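Local coordinates for putative cytoplasmic protein (PDB 4HFL) that probably acts as a type VI secretion effector amidase, a papain-like hydrolase that would cut peptide bonds in the bacterial cell wall, at residues A[29-34]-A[63-68]; A[38-41]-A[46-49]; A[78-83]-A[99-104]. All blocks are in the same frame, centred on the assembly; numbering follows the deposited sequence.

Contact 1: A[29-34]-A[63-68]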
# COMPACT_ATOMS: atom_id res chain seq x y z
N LYS A 29 -2.03 11.33 0.51
CA LYS A 29 -2.17 12.49 -0.36
C LYS A 29 -0.80 13.09 -0.58
O LYS A 29 -0.45 13.40 -1.72
CB LYS A 29 -3.12 13.53 0.24
CG LYS A 29 -4.60 13.31 -0.12
CD LYS A 29 -5.42 14.60 0.03
CE LYS A 29 -6.69 14.55 -0.82
NZ LYS A 29 -7.53 15.78 -0.67
N GLU A 30 -0.02 13.21 0.49
CA GLU A 30 1.35 13.73 0.33
C GLU A 30 2.18 12.93 -0.67
O GLU A 30 3.00 13.51 -1.39
CB GLU A 30 2.08 13.82 1.67
CG GLU A 30 1.57 14.92 2.60
CD GLU A 30 2.03 14.73 4.03
OE1 GLU A 30 2.71 13.72 4.32
OE2 GLU A 30 1.70 15.57 4.88
N VAL A 31 2.01 11.61 -0.73
CA VAL A 31 2.76 10.89 -1.79
C VAL A 31 1.99 10.38 -3.04
O VAL A 31 2.47 9.47 -3.73
CB VAL A 31 3.63 9.73 -1.22
CG1 VAL A 31 4.78 10.29 -0.43
CG2 VAL A 31 2.79 8.80 -0.36
N ASN A 32 0.83 10.95 -3.34
CA ASN A 32 0.04 10.48 -4.48
C ASN A 32 0.52 11.03 -5.82
O ASN A 32 -0.24 11.69 -6.54
CB ASN A 32 -1.45 10.78 -4.30
CG ASN A 32 -2.32 10.05 -5.31
OD1 ASN A 32 -1.90 9.04 -5.88
ND2 ASN A 32 -3.53 10.56 -5.55
N VAL A 33 1.78 10.78 -6.14
CA VAL A 33 2.31 11.14 -7.45
C VAL A 33 2.97 9.91 -8.08
O VAL A 33 3.12 8.89 -7.41
CB VAL A 33 3.31 12.30 -7.36
CG1 VAL A 33 2.58 13.59 -7.03
CG2 VAL A 33 4.35 12.00 -6.31
N ASN A 34 3.35 10.01 -9.36
CA ASN A 34 4.02 8.91 -10.04
C ASN A 34 5.36 8.55 -9.37
O ASN A 34 5.92 9.37 -8.63
CB ASN A 34 4.23 9.22 -11.53
CG ASN A 34 5.16 10.41 -11.78
OD1 ASN A 34 6.33 10.39 -11.39
ND2 ASN A 34 4.65 11.44 -12.46
N MET A 63 2.94 3.27 0.53
CA MET A 63 2.34 2.68 1.73
C MET A 63 3.32 2.60 2.91
O MET A 63 2.91 2.69 4.08
CB MET A 63 1.80 1.29 1.40
CG MET A 63 0.57 1.33 0.51
SD MET A 63 -0.81 2.36 1.10
CE MET A 63 -0.93 1.89 2.84
N SER A 64 4.60 2.44 2.60
CA SER A 64 5.65 2.48 3.63
C SER A 64 5.71 3.86 4.24
O SER A 64 5.86 3.99 5.47
CB SER A 64 7.01 2.12 3.02
OG SER A 64 7.02 0.77 2.57
N TYR A 65 5.59 4.90 3.41
CA TYR A 65 5.60 6.28 3.93
C TYR A 65 4.38 6.50 4.85
O TYR A 65 4.50 7.04 5.97
CB TYR A 65 5.62 7.30 2.78
CG TYR A 65 5.40 8.74 3.21
CD1 TYR A 65 6.45 9.53 3.63
CD2 TYR A 65 4.13 9.31 3.18
CE1 TYR A 65 6.26 10.84 4.02
CE2 TYR A 65 3.92 10.63 3.58
CZ TYR A 65 4.99 11.39 4.00
OH TYR A 65 4.80 12.71 4.39
N VAL A 66 3.21 6.07 4.38
CA VAL A 66 1.98 6.19 5.19
C VAL A 66 2.14 5.51 6.54
O VAL A 66 1.87 6.12 7.59
CB VAL A 66 0.75 5.61 4.44
CG1 VAL A 66 -0.45 5.46 5.38
CG2 VAL A 66 0.39 6.50 3.25
N LEU A 67 2.56 4.25 6.53
CA LEU A 67 2.71 3.51 7.78
C LEU A 67 3.76 4.15 8.69
O LEU A 67 3.53 4.27 9.88
CB LEU A 67 3.08 2.06 7.51
CG LEU A 67 1.99 1.22 6.83
CD1 LEU A 67 2.52 -0.15 6.48
CD2 LEU A 67 0.80 1.10 7.74
N ASN A 68 4.88 4.58 8.12
CA ASN A 68 5.96 5.17 8.91
C ASN A 68 5.51 6.42 9.61
O ASN A 68 5.87 6.65 10.77
CB ASN A 68 7.17 5.54 8.01
CG ASN A 68 8.11 4.36 7.78
OD1 ASN A 68 8.33 3.53 8.68
ND2 ASN A 68 8.68 4.28 6.58
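The hydroxyl of Tyr65 on helix 59-69 meets the carboxylate of Glu30 at the end of helix 21-30, while Val31 rests on the tyrosine ring. The sequence family belongs to the papain-like clan CA, and helix 59-69 is probably the counterpart of the central helix of that fold. Tyr65 OH donates a hydrogen bond to Glu30 OE1. The modelled separation of these two atoms, 2.3 Å, is doubtful as an exact length, being unusually short. Glu30 OE1 lies at the edge of the ring, in its plane, but the carboxylate itself is turned 62° away from that plane. The glutamate is extended beyond CG and crosses the tyrosine at about a right angle. Val31 CG1 sits over one ring face, offset toward the rim, in a CH-pi contact 4.1 Å from the centroid of the Tyr65 ring. Both methyls take part, since Val31 CG2 also comes within 3.8 Å of Tyr65 CD2. A chi1 of 170° sets Tyr65 CG opposite the backbone N, and the side chain extends from its helix toward the end of the other. Around this first shell, Arg27 forms a salt bridge with Glu30 OE2, so the carboxylate is shared between a phenol and a guanidinium, a setting that would favour its negative charge. Arg27 also touches Tyr65, whose ring meets that of Tyr69 at about 35° and whose side chain touches Tyr91. Val31 is where the chain leaves helical geometry; beyond it, Arg62 holds the loop by a weak hydrogen bond from NE to Val31 O and another from NH2 to Val33 O.

Contact 2: A[38-41]-A[46-49]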
# COMPACT_ATOMS: atom_id res chain seq x y z
N VAL A 38 7.75 10.42 -6.68
CA VAL A 38 7.82 9.84 -5.33
C VAL A 38 9.28 9.74 -4.87
O VAL A 38 9.59 10.04 -3.71
CB VAL A 38 7.14 8.44 -5.28
CG1 VAL A 38 7.47 7.72 -3.98
CG2 VAL A 38 5.63 8.57 -5.44
N GLY A 39 10.17 9.33 -5.76
CA GLY A 39 11.59 9.29 -5.43
C GLY A 39 12.15 10.69 -5.27
O GLY A 39 12.83 11.01 -4.29
N LYS A 40 11.84 11.54 -6.24
CA LYS A 40 12.22 12.94 -6.23
C LYS A 40 11.74 13.66 -4.97
O LYS A 40 12.26 14.73 -4.64
CB LYS A 40 11.69 13.63 -7.49
CG LYS A 40 12.69 13.66 -8.65
CD LYS A 40 13.28 12.31 -9.01
CE LYS A 40 14.48 12.46 -9.93
NZ LYS A 40 15.72 12.77 -9.17
N LEU A 41 10.77 13.08 -4.28
CA LEU A 41 10.28 13.64 -3.01
C LEU A 41 10.93 13.00 -1.78
O LEU A 41 11.42 13.71 -0.89
CB LEU A 41 8.76 13.48 -2.91
CG LEU A 41 8.23 13.85 -1.52
CD1 LEU A 41 7.86 15.30 -1.49
CD2 LEU A 41 7.06 12.99 -1.11
N VAL A 46 15.84 5.60 -1.89
CA VAL A 46 14.58 5.42 -2.61
C VAL A 46 14.64 6.15 -3.96
O VAL A 46 14.32 5.56 -5.01
CB VAL A 46 13.39 5.90 -1.76
CG1 VAL A 46 12.12 5.89 -2.59
CG2 VAL A 46 13.22 5.00 -0.54
N GLN A 47 15.06 7.42 -3.94
CA GLN A 47 15.20 8.20 -5.18
C GLN A 47 16.26 7.62 -6.09
O GLN A 47 16.08 7.55 -7.31
CB GLN A 47 15.54 9.67 -4.89
CG GLN A 47 16.05 10.38 -6.15
CD GLN A 47 16.11 11.89 -6.03
OE1 GLN A 47 16.87 12.54 -6.74
NE2 GLN A 47 15.30 12.44 -5.14
N HIS A 48 17.38 7.21 -5.50
CA HIS A 48 18.45 6.58 -6.28
C HIS A 48 17.96 5.34 -7.03
O HIS A 48 18.19 5.19 -8.25
CB HIS A 48 19.61 6.22 -5.36
CG HIS A 48 20.78 5.64 -6.07
ND1 HIS A 48 21.27 4.38 -5.78
CD2 HIS A 48 21.55 6.13 -7.07
CE1 HIS A 48 22.31 4.13 -6.56
NE2 HIS A 48 22.50 5.18 -7.36
N ASN A 49 17.30 4.43 -6.31
CA ASN A 49 16.85 3.19 -6.94
C ASN A 49 15.71 3.43 -7.93
O ASN A 49 15.61 2.74 -8.95
CB ASN A 49 16.49 2.13 -5.89
CG ASN A 49 17.69 1.67 -5.10
OD1 ASN A 49 18.82 1.66 -5.59
ND2 ASN A 49 17.46 1.28 -3.85
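Gln47 and Lys40 cross at about a right angle, and the Gln47 amide lies between the Gly39 carbonyl and the lysine ammonium, where two successive helices, 35-42 and 44-52, turn sharply with a single residue between them. The Gln47 chain runs extended, CG anti to the backbone N (chi1 165°), which carries its amide over to the facing helix. There Gln47 NE2 donates to Gly39 O at 3.0 Å, with the donor 44° above the carbonyl plane. Lys40 starts away from the partner helix, but bends at chi2 and chi4 bring NZ back to donate to Gln47 OE1 at 2.7 Å. This bond also comes from above the carbonyl plane, 69° out of it. Gripped at both its N and its O, the amide is probably restrained in its rotation. Gly39, with no side chain, lets the backbones meet closely: its CA is 3.8 Å from Gln47 CA, and Gln47 CB lies 3.1 Å from Gly39 O. Lys40 NZ has a second partner in Asp51 OD2, a salt bridge to the later part of helix 44-52. Val46 faces Gly39 loosely and also touches Val83 of strand 82-84, while Val38 and Leu41 pack on the loop following helix 21-30.

Contact 3: A[78-83]-A[99-104]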
# COMPACT_ATOMS: atom_id res chain seq x y z
N SER A 78 14.09 -9.88 7.84
CA SER A 78 14.46 -10.66 6.66
C SER A 78 13.27 -10.95 5.75
O SER A 78 13.46 -11.32 4.59
CB SER A 78 15.17 -11.96 7.07
OG SER A 78 14.39 -12.72 7.99
N LYS A 79 12.06 -10.79 6.27
CA LYS A 79 10.86 -11.07 5.49
C LYS A 79 10.53 -9.95 4.50
O LYS A 79 9.79 -10.17 3.53
CB LYS A 79 9.65 -11.32 6.40
CG LYS A 79 9.77 -12.58 7.25
CD LYS A 79 8.61 -12.71 8.22
CE LYS A 79 9.12 -12.80 9.65
NZ LYS A 79 8.06 -13.22 10.62
N TYR A 80 11.08 -8.76 4.74
CA TYR A 80 10.68 -7.58 3.97
C TYR A 80 11.89 -6.84 3.40
O TYR A 80 12.79 -6.45 4.14
CB TYR A 80 9.84 -6.64 4.85
CG TYR A 80 8.79 -7.38 5.66
CD1 TYR A 80 7.69 -7.97 5.05
CD2 TYR A 80 8.92 -7.52 7.04
CE1 TYR A 80 6.75 -8.66 5.78
CE2 TYR A 80 7.97 -8.20 7.78
CZ TYR A 80 6.89 -8.77 7.14
OH TYR A 80 5.94 -9.45 7.87
N ALA A 81 11.91 -6.66 2.08
CA ALA A 81 13.00 -5.93 1.43
C ALA A 81 12.82 -4.43 1.67
O ALA A 81 11.79 -3.86 1.31
CB ALA A 81 13.03 -6.22 -0.07
N THR A 82 13.83 -3.81 2.27
CA THR A 82 13.73 -2.40 2.64
C THR A 82 15.00 -1.65 2.29
O THR A 82 16.10 -2.20 2.37
CB THR A 82 13.46 -2.23 4.16
OG1 THR A 82 14.55 -2.79 4.91
CG2 THR A 82 12.15 -2.93 4.57
N VAL A 83 14.85 -0.39 1.87
CA VAL A 83 15.99 0.53 1.87
C VAL A 83 15.62 1.70 2.78
O VAL A 83 14.62 1.62 3.51
CB VAL A 83 16.37 1.05 0.47
CG1 VAL A 83 16.84 -0.11 -0.44
CG2 VAL A 83 15.21 1.83 -0.16
N ILE A 99 2.01 -6.40 1.30
CA ILE A 99 0.83 -7.24 1.43
C ILE A 99 0.98 -8.23 2.58
O ILE A 99 0.06 -8.40 3.38
CB ILE A 99 0.51 -7.95 0.08
CG1 ILE A 99 -0.05 -6.93 -0.94
CG2 ILE A 99 -0.48 -9.06 0.28
CD1 ILE A 99 -0.35 -7.51 -2.34
N ALA A 100 2.14 -8.88 2.67
CA ALA A 100 2.41 -9.80 3.79
C ALA A 100 2.54 -9.06 5.13
O ALA A 100 2.11 -9.55 6.17
CB ALA A 100 3.67 -10.61 3.51
N PHE A 101 3.11 -7.86 5.09
CA PHE A 101 3.37 -7.09 6.29
C PHE A 101 2.10 -6.64 6.99
O PHE A 101 2.01 -6.69 8.22
CB PHE A 101 4.22 -5.88 5.95
CG PHE A 101 4.53 -5.00 7.13
CD1 PHE A 101 5.11 -5.53 8.28
CD2 PHE A 101 4.26 -3.64 7.08
CE1 PHE A 101 5.40 -4.71 9.37
CE2 PHE A 101 4.56 -2.81 8.17
CZ PHE A 101 5.13 -3.34 9.31
N LEU A 102 1.13 -6.18 6.21
CA LEU A 102 -0.07 -5.57 6.80
C LEU A 102 -0.80 -6.38 7.90
O LEU A 102 -1.10 -5.84 8.97
CB LEU A 102 -1.02 -5.09 5.70
CG LEU A 102 -0.46 -3.82 5.05
CD1 LEU A 102 -1.16 -3.51 3.73
CD2 LEU A 102 -0.62 -2.65 6.03
N PRO A 103 -1.10 -7.68 7.65
CA PRO A 103 -1.81 -8.38 8.73
C PRO A 103 -0.97 -8.56 10.01
O PRO A 103 -1.53 -8.68 11.10
CB PRO A 103 -2.15 -9.74 8.10
CG PRO A 103 -1.19 -9.91 6.97
CD PRO A 103 -0.97 -8.51 6.44
N THR A 104 0.36 -8.56 9.89
CA THR A 104 1.20 -8.76 11.06
C THR A 104 1.14 -7.59 12.01
O THR A 104 1.52 -7.72 13.18
CB THR A 104 2.67 -9.01 10.68
OG1 THR A 104 3.27 -7.78 10.26
CG2 THR A 104 2.76 -10.04 9.55
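Tyr80 reaches from the loop before strand 82-84 to helix 95-106, with Phe101 against one face of its ring. CB points toward the helix, and CG, anti to the carbonyl carbon (chi1 -44°), aims the ring at it. Tyr80 CD1 comes within 4.1 Å of Phe101 CB. Farther out, Tyr80 CE1 lies 3.8 Å from Phe101 CA and also touches Ala100 CB. Across the ring, but on the same face, Tyr80 CE2 is 3.9 Å from Phe101 CD1, which also approaches Tyr80 CZ. The result is an edge-to-face stack: the edge of Phe101 is turned to the face of Tyr80, planes 68° apart and centroids separated by 5.3 Å. Lys79 CB covers the opposite face, above its centre. At the tip, Tyr80 OH meets Thr104 CG2 at 3.6 Å. Within its own helix, Thr104 OG1 donates in the carbonyl plane, on a lone pair, to Phe101 O at 2.6 Å, next to the kink at Pro103. Met92 of strand 90-92 touches both aromatic side chains, and Asp97 accepts from Ala81 N. With the tyrosine hydroxyl facing a methyl and the threonine OG1 spent on Phe101 O, shape and stacking, not a polar bond, set this ring against the helix.

In the fold
All three contacts are partly buried, but they differ in depth: the centre of contact 1 is about 8 Å from the centre of the chain, against about 11 Å for contact 3 and about 17 Å for contact 2. Their chemistry differs too: contact 2 is polar, contact 3 apolar and aromatic, and contact 1 combines a buried valine with an exposed carboxylate. Contact 2 joins successive helices and is nested within the chain loop closed by contact 1. Contact 3 follows later in sequence, yet Leu67 of helix 59-69 touches Phe101 and Leu102, and Asn49 packs on Val83. Helices 59-69 and 95-106 thus meet directly, and strand 82-84 bridges to helix 44-52.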